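Local atomic coordinates of N5-carboxyaminoimidazole ribonucleotide synthetase (Bacillus anthracis, PDB entry 3QFF), a protein that probably catalyses the ATP-dependent carboxylation of 5-aminoimidazole ribonucleotide with bicarbonate to N5-carboxyaminoimidazole ribonucleotide, a step of purine biosynthesis. Residues I59-S62 against Y63-K67; V79-E82 against F83-I86; E137-T140 against E141-E145; V247-E251 against L252-G256; E324-E327 against G328-Q332. All coordinates share one frame; numbering follows the deposited sequence.

Contact 1: I59-S62 against Y63-K67; sequences IVAS and YDDLK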
loop_
_atom_site.group_PDB
_atom_site.type_symbol
_atom_site.label_atom_id
_atom_site.label_comp_id
_atom_site.label_asym_id
_atom_site.label_seq_id
_atom_site.Cartn_x
_atom_site.Cartn_y
_atom_site.Cartn_z
ATOM N N ILE A 59 0.625 -6.607 22.822
ATOM C CA ILE A 59 0.094 -6.871 24.159
ATOM C C ILE A 59 -1.126 -7.786 24.068
ATOM O O ILE A 59 -2.150 -7.431 23.473
ATOM C CB ILE A 59 -0.264 -5.566 24.913
ATOM C CG1 ILE A 59 0.967 -4.675 25.045
ATOM C CG2 ILE A 59 -0.847 -5.879 26.290
ATOM C CD1 ILE A 59 0.659 -3.232 25.372
ATOM N N VAL A 60 -1.011 -8.972 24.657
ATOM C CA VAL A 60 -2.083 -9.948 24.598
ATOM C C VAL A 60 -2.897 -9.840 25.892
ATOM O O VAL A 60 -2.454 -10.310 26.946
ATOM C CB VAL A 60 -1.542 -11.387 24.314
ATOM C CG1 VAL A 60 -2.680 -12.403 24.225
ATOM C CG2 VAL A 60 -0.754 -11.403 23.008
ATOM N N ALA A 61 -4.061 -9.182 25.803
ATOM C CA ALA A 61 -4.959 -8.961 26.953
ATOM C C ALA A 61 -6.417 -8.708 26.547
ATOM O O ALA A 61 -6.694 -8.454 25.377
ATOM C CB ALA A 61 -4.452 -7.809 27.805
ATOM N N SER A 62 -7.329 -8.773 27.520
ATOM C CA SER A 62 -8.746 -8.441 27.326
ATOM C C SER A 62 -8.946 -6.953 27.084
ATOM O O SER A 62 -8.207 -6.124 27.617
ATOM C CB SER A 62 -9.579 -8.817 28.568
ATOM O OG SER A 62 -9.522 -10.200 28.846
ATOM N N TYR A 63 -9.984 -6.616 26.324
ATOM C CA TYR A 63 -10.282 -5.214 26.033
ATOM C C TYR A 63 -10.771 -4.417 27.259
ATOM O O TYR A 63 -10.789 -3.177 27.224
ATOM C CB TYR A 63 -11.304 -5.094 24.899
ATOM C CG TYR A 63 -10.857 -5.636 23.552
ATOM C CD1 TYR A 63 -11.609 -6.617 22.894
ATOM C CD2 TYR A 63 -9.702 -5.146 22.922
ATOM C CE1 TYR A 63 -11.222 -7.106 21.644
ATOM C CE2 TYR A 63 -9.297 -5.635 21.681
ATOM C CZ TYR A 63 -10.062 -6.610 21.045
ATOM O OH TYR A 63 -9.675 -7.099 19.817
ATOM N N ASP A 64 -11.180 -5.116 28.318
ATOM C CA ASP A 64 -11.649 -4.460 29.552
ATOM C C ASP A 64 -10.590 -4.453 30.657
ATOM O O ASP A 64 -10.859 -4.024 31.784
ATOM C CB ASP A 64 -12.957 -5.097 30.062
ATOM C CG ASP A 64 -12.809 -6.584 30.354
ATOM O OD1 ASP A 64 -13.837 -7.242 30.603
ATOM O OD2 ASP A 64 -11.669 -7.105 30.333
ATOM N N ASP A 65 -9.389 -4.926 30.324
ATOM C CA ASP A 65 -8.270 -4.999 31.256
ATOM C C ASP A 65 -7.573 -3.636 31.295
ATOM O O ASP A 65 -6.705 -3.346 30.456
ATOM C CB ASP A 65 -7.323 -6.127 30.810
ATOM C CG ASP A 65 -6.115 -6.310 31.724
ATOM O OD1 ASP A 65 -5.364 -7.285 31.498
ATOM O OD2 ASP A 65 -5.896 -5.493 32.642
ATOM N N LEU A 66 -7.964 -2.798 32.258
ATOM C CA LEU A 66 -7.504 -1.405 32.294
ATOM C C LEU A 66 -5.980 -1.275 32.407
ATOM O O LEU A 66 -5.407 -0.407 31.777
ATOM C CB LEU A 66 -8.226 -0.569 33.369
ATOM C CG LEU A 66 -7.704 0.857 33.660
ATOM C CD1 LEU A 66 -7.819 1.801 32.455
ATOM C CD2 LEU A 66 -8.393 1.463 34.873
ATOM N N LYS A 67 -5.343 -2.156 33.178
ATOM C CA LYS A 67 -3.878 -2.188 33.290
ATOM C C LYS A 67 -3.192 -2.399 31.935
ATOM O O LYS A 67 -2.184 -1.758 31.638
ATOM C CB LYS A 67 -3.411 -3.272 34.276
ATOM C CG LYS A 67 -4.040 -3.197 35.676
ATOM C CD LYS A 67 -3.265 -2.318 36.640
ATOM C CE LYS A 67 -3.412 -2.842 38.077
ATOM N NZ LYS A 67 -3.156 -1.780 39.085
HETATM O O HOH W 1 -6.088 -9.413 30.322
#
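Ser-62 and Asp-65 close a type I beta turn that carries the chain from the end of a strand into a helix. Its tight part is backbone: Asp-65 N donates to Ser-62 O at 3.2 Å, with an N-H...O angle of 159°, and the donor stands above the carbonyl plane. Around this bond the fit stays close, for CB of Asp-65 sits 3.3 Å from Ser-62 O. Asp-64, at the third turn position, folds its carboxylate back over the turn, because its CG lies between the backbone N and the carbonyl carbon (chi1 59°); OD2 thereby comes within 3.2 Å of Ser-62 CB. The looser side faces solvent. There Asp-65 OD1 is 3.8 Å from the methyl CB of Ala-61, and a water bridges what remains, donating a hydrogen bond to OD1 at 2.5 Å and accepting one from Ser-62 N at 3.1 Å. The same carboxylate serves as an N-cap, its OD2 making a weak hydrogen bond to Ala-68 N, and thus one side chain caps the helix start while holding the turn through water. Tyr-63 points out of the turn to stack its ring on Phe-83 and to touch Leu-43 and Asp-44 of strand 39-44. The turn thereby joins edge strand 57-60 of the parallel sheet to helix 66-74, whose first residue, Leu-66, packs on helix 88-97.

Contact 2: V79-E82 against F83-I86; sequences VTYE and FENI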
loop_
_atom_site.group_PDB
_atom_site.type_symbol
_atom_site.label_atom_id
_atom_site.label_comp_id
_atom_site.label_asym_id
_atom_site.label_seq_id
_atom_site.Cartn_x
_atom_site.Cartn_y
_atom_site.Cartn_z
ATOM N N VAL A 79 -3.042 6.933 20.285
ATOM C CA VAL A 79 -3.848 5.713 20.386
ATOM C C VAL A 79 -5.094 5.814 19.483
ATOM O O VAL A 79 -5.777 6.839 19.464
ATOM C CB VAL A 79 -4.247 5.421 21.863
ATOM C CG1 VAL A 79 -5.105 4.142 21.986
ATOM C CG2 VAL A 79 -2.989 5.291 22.749
ATOM N N THR A 80 -5.369 4.749 18.740
ATOM C CA THR A 80 -6.612 4.614 17.991
ATOM C C THR A 80 -7.181 3.223 18.267
ATOM O O THR A 80 -6.550 2.401 18.946
ATOM C CB THR A 80 -6.412 4.897 16.452
ATOM O OG1 THR A 80 -7.666 4.788 15.765
ATOM C CG2 THR A 80 -5.413 3.922 15.832
ATOM N N TYR A 81 -8.383 2.962 17.769
ATOM C CA TYR A 81 -9.039 1.679 18.014
ATOM C C TYR A 81 -9.647 1.110 16.746
ATOM O O TYR A 81 -10.113 1.852 15.873
ATOM C CB TYR A 81 -10.159 1.854 19.052
ATOM C CG TYR A 81 -11.176 2.889 18.610
ATOM C CD1 TYR A 81 -11.063 4.224 19.004
ATOM C CD2 TYR A 81 -12.217 2.539 17.748
ATOM C CE1 TYR A 81 -11.989 5.188 18.564
ATOM C CE2 TYR A 81 -13.132 3.484 17.302
ATOM C CZ TYR A 81 -13.017 4.795 17.711
ATOM O OH TYR A 81 -13.930 5.706 17.254
ATOM N N GLU A 82 -9.666 -0.218 16.676
ATOM C CA GLU A 82 -10.502 -0.951 15.729
ATOM C C GLU A 82 -11.698 -1.507 16.501
ATOM O O GLU A 82 -12.834 -1.514 16.006
ATOM C CB GLU A 82 -9.709 -2.103 15.107
ATOM C CG GLU A 82 -10.566 -3.350 14.846
ATOM C CD GLU A 82 -9.749 -4.563 14.520
ATOM O OE1 GLU A 82 -9.629 -5.450 15.393
ATOM O OE2 GLU A 82 -9.241 -4.629 13.388
ATOM N N PHE A 83 -11.427 -1.981 17.716
ATOM C CA PHE A 83 -12.465 -2.542 18.567
ATOM C C PHE A 83 -13.259 -1.396 19.174
ATOM O O PHE A 83 -12.686 -0.469 19.746
ATOM C CB PHE A 83 -11.864 -3.439 19.647
ATOM C CG PHE A 83 -12.893 -4.036 20.579
ATOM C CD1 PHE A 83 -13.005 -3.577 21.898
ATOM C CD2 PHE A 83 -13.764 -5.034 20.131
ATOM C CE1 PHE A 83 -13.966 -4.121 22.771
ATOM C CE2 PHE A 83 -14.731 -5.583 20.997
ATOM C CZ PHE A 83 -14.825 -5.122 22.319
ATOM N N GLU A 84 -14.578 -1.460 19.013
ATOM C CA GLU A 84 -15.457 -0.342 19.338
ATOM C C GLU A 84 -16.065 -0.412 20.742
ATOM O O GLU A 84 -16.380 0.628 21.334
ATOM C CB GLU A 84 -16.576 -0.232 18.307
ATOM C CG GLU A 84 -16.137 0.305 16.958
ATOM C CD GLU A 84 -17.188 0.082 15.894
ATOM O OE1 GLU A 84 -17.796 1.071 15.451
ATOM O OE2 GLU A 84 -17.415 -1.083 15.502
ATOM N N ASN A 85 -16.218 -1.621 21.275
ATOM C CA ASN A 85 -16.925 -1.799 22.537
ATOM C C ASN A 85 -16.029 -1.622 23.772
ATOM O O ASN A 85 -16.073 -2.415 24.702
ATOM C CB ASN A 85 -17.696 -3.133 22.557
ATOM C CG ASN A 85 -18.742 -3.189 23.671
ATOM O OD1 ASN A 85 -19.427 -2.202 23.951
ATOM N ND2 ASN A 85 -18.850 -4.347 24.327
ATOM N N ILE A 86 -15.219 -0.566 23.759
ATOM C CA ILE A 86 -14.371 -0.207 24.892
ATOM C C ILE A 86 -15.284 0.423 25.947
ATOM O O ILE A 86 -16.085 1.298 25.622
ATOM C CB ILE A 86 -13.275 0.804 24.471
ATOM C CG1 ILE A 86 -12.432 0.255 23.307
ATOM C CG2 ILE A 86 -12.384 1.185 25.672
ATOM C CD1 ILE A 86 -11.515 1.311 22.662
#
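Tyr-81 and Ile-86 meet root to tip: the CD1 methyl at the end of Ile-86 reaches back to within 3.9 Å of Tyr-81 CB, while the phenol ring continues away from it. With chi1 at 57° the tyrosine ring stands over its own backbone, CD2 turned to the carbonyl of Phe-83. Phe-83 O is 3.5 Å from Tyr-81 CB and 3.6 Å from its CD2, an apolar setting in which this buried oxygen has no hydrogen-bonding partner in the model. Farther out, CE2 of Tyr-81 runs past Glu-84 CG at 4.4 Å. Strand 78-81 is an outer strand of the four-stranded parallel sheet of a Rossmann-like domain, and the chain turns here toward helix 88-97. Glu-82, the first residue past the strand, points away from this cluster, and its carboxylate takes Gly-23 N on OE1 and Gly-26 N on OE2, consistent with its bracing a glycine-rich loop. The ring of Phe-83 is turned so that Asn-85 N lies 3.7 Å above one of its faces, offset toward the rim. Asn-85 is the centre of an inverse gamma turn, in which Ile-86 N makes a weak 2.9 Å bond to Glu-84 O. Glu-84 itself ends in a salt bridge from OE2 to Arg-278 NE.

Contact 3: E137-T140 against E141-E145; sequences EQLT and EAIAE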
loop_
_atom_site.group_PDB
_atom_site.type_symbol
_atom_site.label_atom_id
_atom_site.label_comp_id
_atom_site.label_asym_id
_atom_site.label_seq_id
_atom_site.Cartn_x
_atom_site.Cartn_y
_atom_site.Cartn_z
ATOM N N GLU A 137 -45.362 -3.362 26.100
ATOM C CA GLU A 137 -46.319 -2.278 25.875
ATOM C C GLU A 137 -45.823 -1.305 24.806
ATOM O O GLU A 137 -46.589 -0.902 23.927
ATOM C CB GLU A 137 -46.640 -1.547 27.179
ATOM C CG GLU A 137 -47.604 -0.352 27.034
ATOM C CD GLU A 137 -48.909 -0.681 26.297
ATOM O OE1 GLU A 137 -49.471 -1.783 26.508
ATOM O OE2 GLU A 137 -49.383 0.179 25.506
ATOM N N GLN A 138 -44.540 -0.948 24.881
ATOM C CA GLN A 138 -43.930 -0.048 23.910
ATOM C C GLN A 138 -43.847 -0.671 22.518
ATOM O O GLN A 138 -44.009 0.030 21.527
ATOM C CB GLN A 138 -42.553 0.432 24.385
ATOM C CG GLN A 138 -42.645 1.474 25.497
ATOM C CD GLN A 138 -41.303 2.077 25.894
ATOM O OE1 GLN A 138 -40.232 1.570 25.535
ATOM N NE2 GLN A 138 -41.362 3.172 26.651
ATOM N N LEU A 139 -43.600 -1.982 22.457
ATOM C CA LEU A 139 -43.600 -2.697 21.182
ATOM C C LEU A 139 -44.992 -2.657 20.560
ATOM O O LEU A 139 -45.131 -2.350 19.372
ATOM C CB LEU A 139 -43.112 -4.140 21.327
ATOM C CG LEU A 139 -43.098 -4.994 20.048
ATOM C CD1 LEU A 139 -42.340 -4.321 18.879
ATOM C CD2 LEU A 139 -42.523 -6.381 20.330
ATOM N N THR A 140 -46.015 -2.933 21.371
ATOM C CA THR A 140 -47.400 -2.891 20.903
ATOM C C THR A 140 -47.751 -1.521 20.332
ATOM O O THR A 140 -48.279 -1.429 19.213
ATOM C CB THR A 140 -48.399 -3.305 22.009
ATOM O OG1 THR A 140 -48.071 -4.618 22.468
ATOM C CG2 THR A 140 -49.823 -3.321 21.473
ATOM N N GLU A 141 -47.442 -0.465 21.090
ATOM C CA GLU A 141 -47.687 0.910 20.649
ATOM C C GLU A 141 -46.905 1.262 19.370
ATOM O O GLU A 141 -47.442 1.938 18.477
ATOM C CB GLU A 141 -47.380 1.923 21.767
ATOM C CG GLU A 141 -48.475 2.036 22.840
ATOM C CD GLU A 141 -48.181 3.081 23.933
ATOM O OE1 GLU A 141 -48.737 2.955 25.053
ATOM O OE2 GLU A 141 -47.403 4.028 23.682
ATOM N N ALA A 142 -45.653 0.798 19.288
ATOM C CA ALA A 142 -44.797 1.067 18.127
ATOM C C ALA A 142 -45.364 0.441 16.854
ATOM O O ALA A 142 -45.491 1.120 15.837
ATOM C CB ALA A 142 -43.362 0.595 18.376
ATOM N N ILE A 143 -45.710 -0.845 16.917
ATOM C CA ILE A 143 -46.416 -1.520 15.813
ATOM C C ILE A 143 -47.647 -0.718 15.363
ATOM O O ILE A 143 -47.872 -0.534 14.163
ATOM C CB ILE A 143 -46.842 -2.955 16.191
ATOM C CG1 ILE A 143 -45.612 -3.828 16.457
ATOM C CG2 ILE A 143 -47.703 -3.570 15.082
ATOM C CD1 ILE A 143 -45.895 -5.057 17.300
ATOM N N ALA A 144 -48.429 -0.238 16.328
ATOM C CA ALA A 144 -49.623 0.551 16.035
ATOM C C ALA A 144 -49.294 1.831 15.266
ATOM O O ALA A 144 -49.935 2.122 14.249
ATOM C CB ALA A 144 -50.388 0.875 17.322
ATOM N N GLU A 145 -48.298 2.577 15.748
ATOM C CA GLU A 145 -47.900 3.865 15.156
ATOM C C GLU A 145 -47.256 3.720 13.776
ATOM O O GLU A 145 -47.563 4.492 12.862
ATOM C CB GLU A 145 -46.920 4.617 16.067
ATOM C CG GLU A 145 -47.513 5.271 17.312
ATOM C CD GLU A 145 -46.430 5.690 18.304
ATOM O OE1 GLU A 145 -45.735 4.795 18.849
ATOM O OE2 GLU A 145 -46.266 6.911 18.536
#
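Ile-143 N and Leu-139 O share the straightest of four successive helical hydrogen bonds, 2.9 Å long with an N-H...O angle of 177°. Glu-141 N to Glu-137 O at 3.0 Å precedes it, together with Ala-142 N to Gln-138 O. The series goes on with Ala-144 N to Thr-140 O at 3.1 Å. Outside the backbone, the polar side chains look elsewhere: Thr-140 OG1 is bonded to Gln-136 O and to Arg-177 NH1, and Gln-138 OE1 accepts from the backbone N of Gln-134, just ahead of the helix. The backbone bonds are the i+4 to i pattern of an alpha-helix, here the amphipathic helix 136-146 of the ATP-grasp domain, with a polar outer side and an apolar side turned to the protein. On the outer side Glu-137, bent at chi2 (52°), brings OE2 within 2.9 Å of Glu-141 OE1, their carboxylate planes 67° apart. At that distance the two groups would be expected to repel unless a proton is shared, so the approach is best read with caution. On the inner side, Leu-139 and Ile-143 pack across each other, CG of the leucine lying 3.9 Å from CD1 of the isoleucine, while Ile-143 CG1 closes to 3.3 Å from Leu-139 O and so shields that carbonyl. Ala-142 tucks CB 3.3 Å from Gln-138 O. Leu-139 then reaches Val-133 of strand 130-133 and Ala-176 and Ala-180 of helix 173-182, and Ile-143 meets Val-173 of the same helix.

Contact 4: V247-E251 against L252-G256; sequences VLADE and LELVG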
loop_
_atom_site.group_PDB
_atom_site.type_symbol
_atom_site.label_atom_id
_atom_site.label_comp_id
_atom_site.label_asym_id
_atom_site.label_seq_id
_atom_site.Cartn_x
_atom_site.Cartn_y
_atom_site.Cartn_z
ATOM N N VAL A 247 -21.982 17.084 6.455
ATOM C CA VAL A 247 -22.710 17.695 7.578
ATOM C C VAL A 247 -22.542 16.869 8.850
ATOM O O VAL A 247 -22.269 17.420 9.923
ATOM C CB VAL A 247 -24.209 17.970 7.246
ATOM C CG1 VAL A 247 -24.997 18.324 8.501
ATOM C CG2 VAL A 247 -24.308 19.103 6.250
ATOM N N LEU A 248 -22.658 15.548 8.731
ATOM C CA LEU A 248 -22.438 14.666 9.880
ATOM C C LEU A 248 -21.060 14.843 10.494
ATOM O O LEU A 248 -20.932 14.998 11.713
ATOM C CB LEU A 248 -22.603 13.201 9.478
ATOM C CG LEU A 248 -23.964 12.558 9.638
ATOM C CD1 LEU A 248 -23.830 11.104 9.270
ATOM C CD2 LEU A 248 -24.524 12.698 11.070
ATOM N N ALA A 249 -20.030 14.799 9.656
ATOM C CA ALA A 249 -18.661 14.999 10.126
ATOM C C ALA A 249 -18.499 16.320 10.874
ATOM O O ALA A 249 -17.862 16.350 11.934
ATOM C CB ALA A 249 -17.662 14.911 8.971
ATOM N N ASP A 250 -19.086 17.395 10.337
ATOM C CA ASP A 250 -19.015 18.703 10.994
ATOM C C ASP A 250 -19.805 18.718 12.302
ATOM O O ASP A 250 -19.270 19.063 13.350
ATOM C CB ASP A 250 -19.506 19.834 10.077
ATOM C CG ASP A 250 -19.649 21.173 10.825
ATOM O OD1 ASP A 250 -18.612 21.760 11.217
ATOM O OD2 ASP A 250 -20.795 21.638 11.026
ATOM N N GLU A 251 -21.077 18.339 12.227
ATOM C CA GLU A 251 -21.969 18.379 13.383
ATOM C C GLU A 251 -21.516 17.482 14.547
ATOM O O GLU A 251 -21.654 17.850 15.711
ATOM C CB GLU A 251 -23.391 18.008 12.952
ATOM C CG GLU A 251 -24.076 19.076 12.109
ATOM C CD GLU A 251 -24.405 20.328 12.908
ATOM O OE1 GLU A 251 -24.756 20.210 14.105
ATOM O OE2 GLU A 251 -24.328 21.432 12.337
ATOM N N LEU A 252 -20.982 16.306 14.226
ATOM C CA LEU A 252 -20.494 15.383 15.251
ATOM C C LEU A 252 -19.042 15.674 15.667
ATOM O O LEU A 252 -18.481 14.972 16.508
ATOM C CB LEU A 252 -20.637 13.930 14.783
ATOM C CG LEU A 252 -22.069 13.453 14.488
ATOM C CD1 LEU A 252 -22.075 12.041 13.934
ATOM C CD2 LEU A 252 -22.959 13.553 15.735
ATOM N N GLU A 253 -18.454 16.716 15.083
ATOM C CA GLU A 253 -17.050 17.098 15.332
ATOM C C GLU A 253 -16.083 15.913 15.203
ATOM O O GLU A 253 -15.269 15.619 16.106
ATOM C CB GLU A 253 -16.915 17.849 16.671
ATOM C CG GLU A 253 -17.660 19.215 16.645
ATOM C CD GLU A 253 -17.808 19.886 18.015
ATOM O OE1 GLU A 253 -18.272 21.053 18.049
ATOM O OE2 GLU A 253 -17.479 19.261 19.048
ATOM N N LEU A 254 -16.174 15.240 14.055
ATOM C CA LEU A 254 -15.401 14.041 13.799
ATOM C C LEU A 254 -13.910 14.325 13.830
ATOM O O LEU A 254 -13.451 15.334 13.290
ATOM C CB LEU A 254 -15.769 13.433 12.430
ATOM C CG LEU A 254 -14.870 12.359 11.806
ATOM C CD1 LEU A 254 -14.945 11.001 12.571
ATOM C CD2 LEU A 254 -15.196 12.145 10.306
ATOM N N VAL A 255 -13.164 13.413 14.450
ATOM C CA VAL A 255 -11.726 13.309 14.221
ATOM C C VAL A 255 -11.425 11.847 13.891
ATOM O O VAL A 255 -11.779 10.952 14.647
ATOM C CB VAL A 255 -10.890 13.783 15.437
ATOM C CG1 VAL A 255 -9.379 13.521 15.204
ATOM C CG2 VAL A 255 -11.156 15.276 15.726
ATOM N N GLY A 256 -10.770 11.608 12.760
ATOM C CA GLY A 256 -10.530 10.255 12.284
ATOM C C GLY A 256 -11.438 9.927 11.105
ATOM O O GLY A 256 -11.642 10.760 10.210
#
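Leu-254 N approaches the flat carbonyl group of Ala-249 in the plane of that carbonyl, 2.9 Å from O and nearly straight at 174°, whereas Glu-253 N comes to Asp-250 O from above the carbonyl plane, at 3.0 Å. These peptide groups are the flat parts of the contact, and their two modes of approach mark the close of a helix. Leu-252 N still makes a regular helical bond to Leu-248 O at 2.8 Å. Glu-253 then takes a left-handed conformation (phi 50°), which turns both donors back into the last turn: a Schellman motif, with a six-to-one bond from Leu-254 to Ala-249 wrapped round a five-to-two bond from Glu-253 to Asp-250. Its usual apolar clasp is present as well. With CG anti to the backbone N (chi1 166°), Leu-254 brings CD2 to 3.9 Å from the CB of Ala-249, so the residue that leaves the helix packs back on one that lies within it. One turn of the inner face supplies a second apolar pair: Leu-248 and Leu-252 run alongside one another in one direction, with CD2 and CD1 respectively 3.8 Å apart. CG of Leu-252 also sits 3.4 Å from Leu-248 O, which Leu-252 N also reaches. The apolar residues join helix 235-251 to its neighbours: Leu-252 and Leu-254 touch Leu-106 of helix 105-110, Leu-248 and Leu-252 reach Leu-275 of strand 270-276, and Ala-249 rests on Val-201 of strand 195-203. Loop 252-255 then leads into strand 256-264.

Contact 5: E324-E327 against G328-Q332; sequences EHIE and GVLRQ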
loop_
_atom_site.group_PDB
_atom_site.type_symbol
_atom_site.label_atom_id
_atom_site.label_comp_id
_atom_site.label_asym_id
_atom_site.label_seq_id
_atom_site.Cartn_x
_atom_site.Cartn_y
_atom_site.Cartn_z
ATOM N N GLU A 324 -15.846 -19.489 3.915
ATOM C CA GLU A 324 -16.426 -20.352 2.866
ATOM C C GLU A 324 -15.876 -20.089 1.445
ATOM O O GLU A 324 -16.162 -20.858 0.519
ATOM C CB GLU A 324 -17.952 -20.215 2.840
ATOM C CG GLU A 324 -18.432 -18.862 2.288
ATOM C CD GLU A 324 -19.915 -18.824 1.938
ATOM O OE1 GLU A 324 -20.360 -19.627 1.093
ATOM O OE2 GLU A 324 -20.631 -17.957 2.484
ATOM N N HIS A 325 -15.118 -19.005 1.260
ATOM C CA HIS A 325 -14.589 -18.660 -0.071
ATOM C C HIS A 325 -13.080 -18.854 -0.231
ATOM O O HIS A 325 -12.586 -18.861 -1.351
ATOM C CB HIS A 325 -14.911 -17.209 -0.456
ATOM C CG HIS A 325 -16.363 -16.855 -0.373
ATOM N ND1 HIS A 325 -16.847 -15.910 0.507
ATOM C CD2 HIS A 325 -17.435 -17.304 -1.069
ATOM C CE1 HIS A 325 -18.153 -15.796 0.354
ATOM N NE2 HIS A 325 -18.535 -16.630 -0.598
ATOM N N ILE A 326 -12.348 -18.964 0.872
ATOM C CA ILE A 326 -10.879 -18.924 0.809
ATOM C C ILE A 326 -10.307 -20.058 -0.072
ATOM O O ILE A 326 -9.394 -19.835 -0.870
ATOM C CB ILE A 326 -10.231 -18.877 2.227
ATOM C CG1 ILE A 326 -8.702 -18.728 2.153
ATOM C CG2 ILE A 326 -10.604 -20.099 3.070
ATOM C CD1 ILE A 326 -8.238 -17.327 1.720
ATOM N N GLU A 327 -10.869 -21.261 0.045
ATOM C CA GLU A 327 -10.411 -22.377 -0.777
ATOM C C GLU A 327 -10.645 -22.100 -2.261
ATOM O O GLU A 327 -9.776 -22.371 -3.089
ATOM C CB GLU A 327 -11.059 -23.689 -0.345
ATOM C CG GLU A 327 -10.210 -24.907 -0.677
ATOM C CD GLU A 327 -10.900 -26.234 -0.385
ATOM O OE1 GLU A 327 -11.364 -26.450 0.766
ATOM O OE2 GLU A 327 -10.955 -27.075 -1.315
ATOM N N GLY A 328 -11.801 -21.529 -2.592
ATOM C CA GLY A 328 -12.095 -21.146 -3.971
ATOM C C GLY A 328 -11.124 -20.112 -4.531
ATOM O O GLY A 328 -10.735 -20.184 -5.698
ATOM N N VAL A 329 -10.746 -19.143 -3.699
ATOM C CA VAL A 329 -9.795 -18.099 -4.096
ATOM C C VAL A 329 -8.416 -18.710 -4.421
ATOM O O VAL A 329 -7.847 -18.459 -5.495
ATOM C CB VAL A 329 -9.662 -17.001 -2.999
ATOM C CG1 VAL A 329 -8.508 -16.027 -3.321
ATOM C CG2 VAL A 329 -10.989 -16.228 -2.836
ATOM N N LEU A 330 -7.904 -19.527 -3.504
ATOM C CA LEU A 330 -6.552 -20.104 -3.659
ATOM C C LEU A 330 -6.452 -21.024 -4.862
ATOM O O LEU A 330 -5.420 -21.055 -5.531
ATOM C CB LEU A 330 -6.095 -20.827 -2.391
ATOM C CG LEU A 330 -5.912 -19.997 -1.111
ATOM C CD1 LEU A 330 -5.687 -20.933 0.054
ATOM C CD2 LEU A 330 -4.767 -18.991 -1.211
ATOM N N ARG A 331 -7.525 -21.752 -5.151
ATOM C CA ARG A 331 -7.521 -22.678 -6.280
ATOM C C ARG A 331 -7.634 -21.954 -7.624
ATOM O O ARG A 331 -7.161 -22.456 -8.652
ATOM C CB ARG A 331 -8.602 -23.760 -6.111
ATOM C CG ARG A 331 -8.237 -24.774 -5.016
ATOM C CD ARG A 331 -9.217 -25.944 -4.889
ATOM N NE ARG A 331 -10.487 -25.538 -4.286
ATOM C CZ ARG A 331 -11.603 -25.312 -4.976
ATOM N NH1 ARG A 331 -11.614 -25.462 -6.297
ATOM N NH2 ARG A 331 -12.710 -24.939 -4.348
ATOM N N GLN A 332 -8.243 -20.771 -7.599
ATOM C CA GLN A 332 -8.486 -19.972 -8.798
ATOM C C GLN A 332 -7.460 -18.850 -8.954
ATOM O O GLN A 332 -7.646 -17.951 -9.769
ATOM C CB GLN A 332 -9.890 -19.351 -8.742
ATOM C CG GLN A 332 -11.059 -20.331 -8.908
ATOM C CD GLN A 332 -11.305 -20.683 -10.343
ATOM O OE1 GLN A 332 -10.443 -21.248 -11.009
ATOM N NE2 GLN A 332 -12.483 -20.344 -10.843
HETATM O O HOH W 2 -14.435 -21.856 -1.402
#
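Glu-327 and Arg-331 join one turn of helix twice, by backbone and by charge. Arg-331 N donates to Glu-327 O at 3.1 Å, and the side chains form a salt bridge whose NE to OE2 hydrogen bond, 3.4 Å long and only 133° at the hydrogen, is weak. The carboxylate and guanidinium planes stand 80° apart, so the two groups do not pair flat; Glu-327 CG instead lies at the guanidinium edge, in its plane. Arg-331 bends at chi3 (-73°), which turns its NE back toward the glutamate. Both residues are exposed, and solvent probably weakens the attraction. The inner donors are better matched: Val-329 N bonds His-325 O and Leu-330 N bonds Ile-326 O, each at 3.0 Å. Along the same turn Ile-326 CG1 lies 4.3 Å from Leu-330 CD1. One residue earlier in the series a water stands in for the direct link, donating to Glu-324 O at 2.8 Å and accepting from Gly-328 N at 2.9 Å. At the far end Gln-332 N has only weak bonds, to the O atoms of Gly-328 and Val-329, as the helix runs out. His-325 keeps both ring nitrogens occupied, ND1 by Leu-322 N and NE2 by Gln-381 OE1, while CG of Glu-324 lies over the centre of one ring face. The carboxylate of that glutamate is taken up by His-380 and Gln-381. Ile-326 and Val-329 pack on Leu-343 and Leu-341; helix 323-331 is thus flanked by strand 339-343 and helix 379-382, with Leu-330 touching Pro-13 of the second subunit.

All five contacts are local and met in series along the chain, so none nests in or crosses another. Contact 1 closes the turn between strand 57-60 and helix 66-74, and contact 2 follows at the exit of strand 78-81 in the same parallel sheet; the two touch, Tyr-63 CG and Phe-83 CD1 lying 3.4 Å apart. Contact 3 is one stretch of helix 136-146, and contact 4 ends helix 235-251; both belong to the ATP-grasp domain, with centres 33 Å apart. Contact 4 comes within about 6 Å, nearest atoms, of contact 2. Contact 5, in the C-terminal domain, lies across the chain's centre from contact 4.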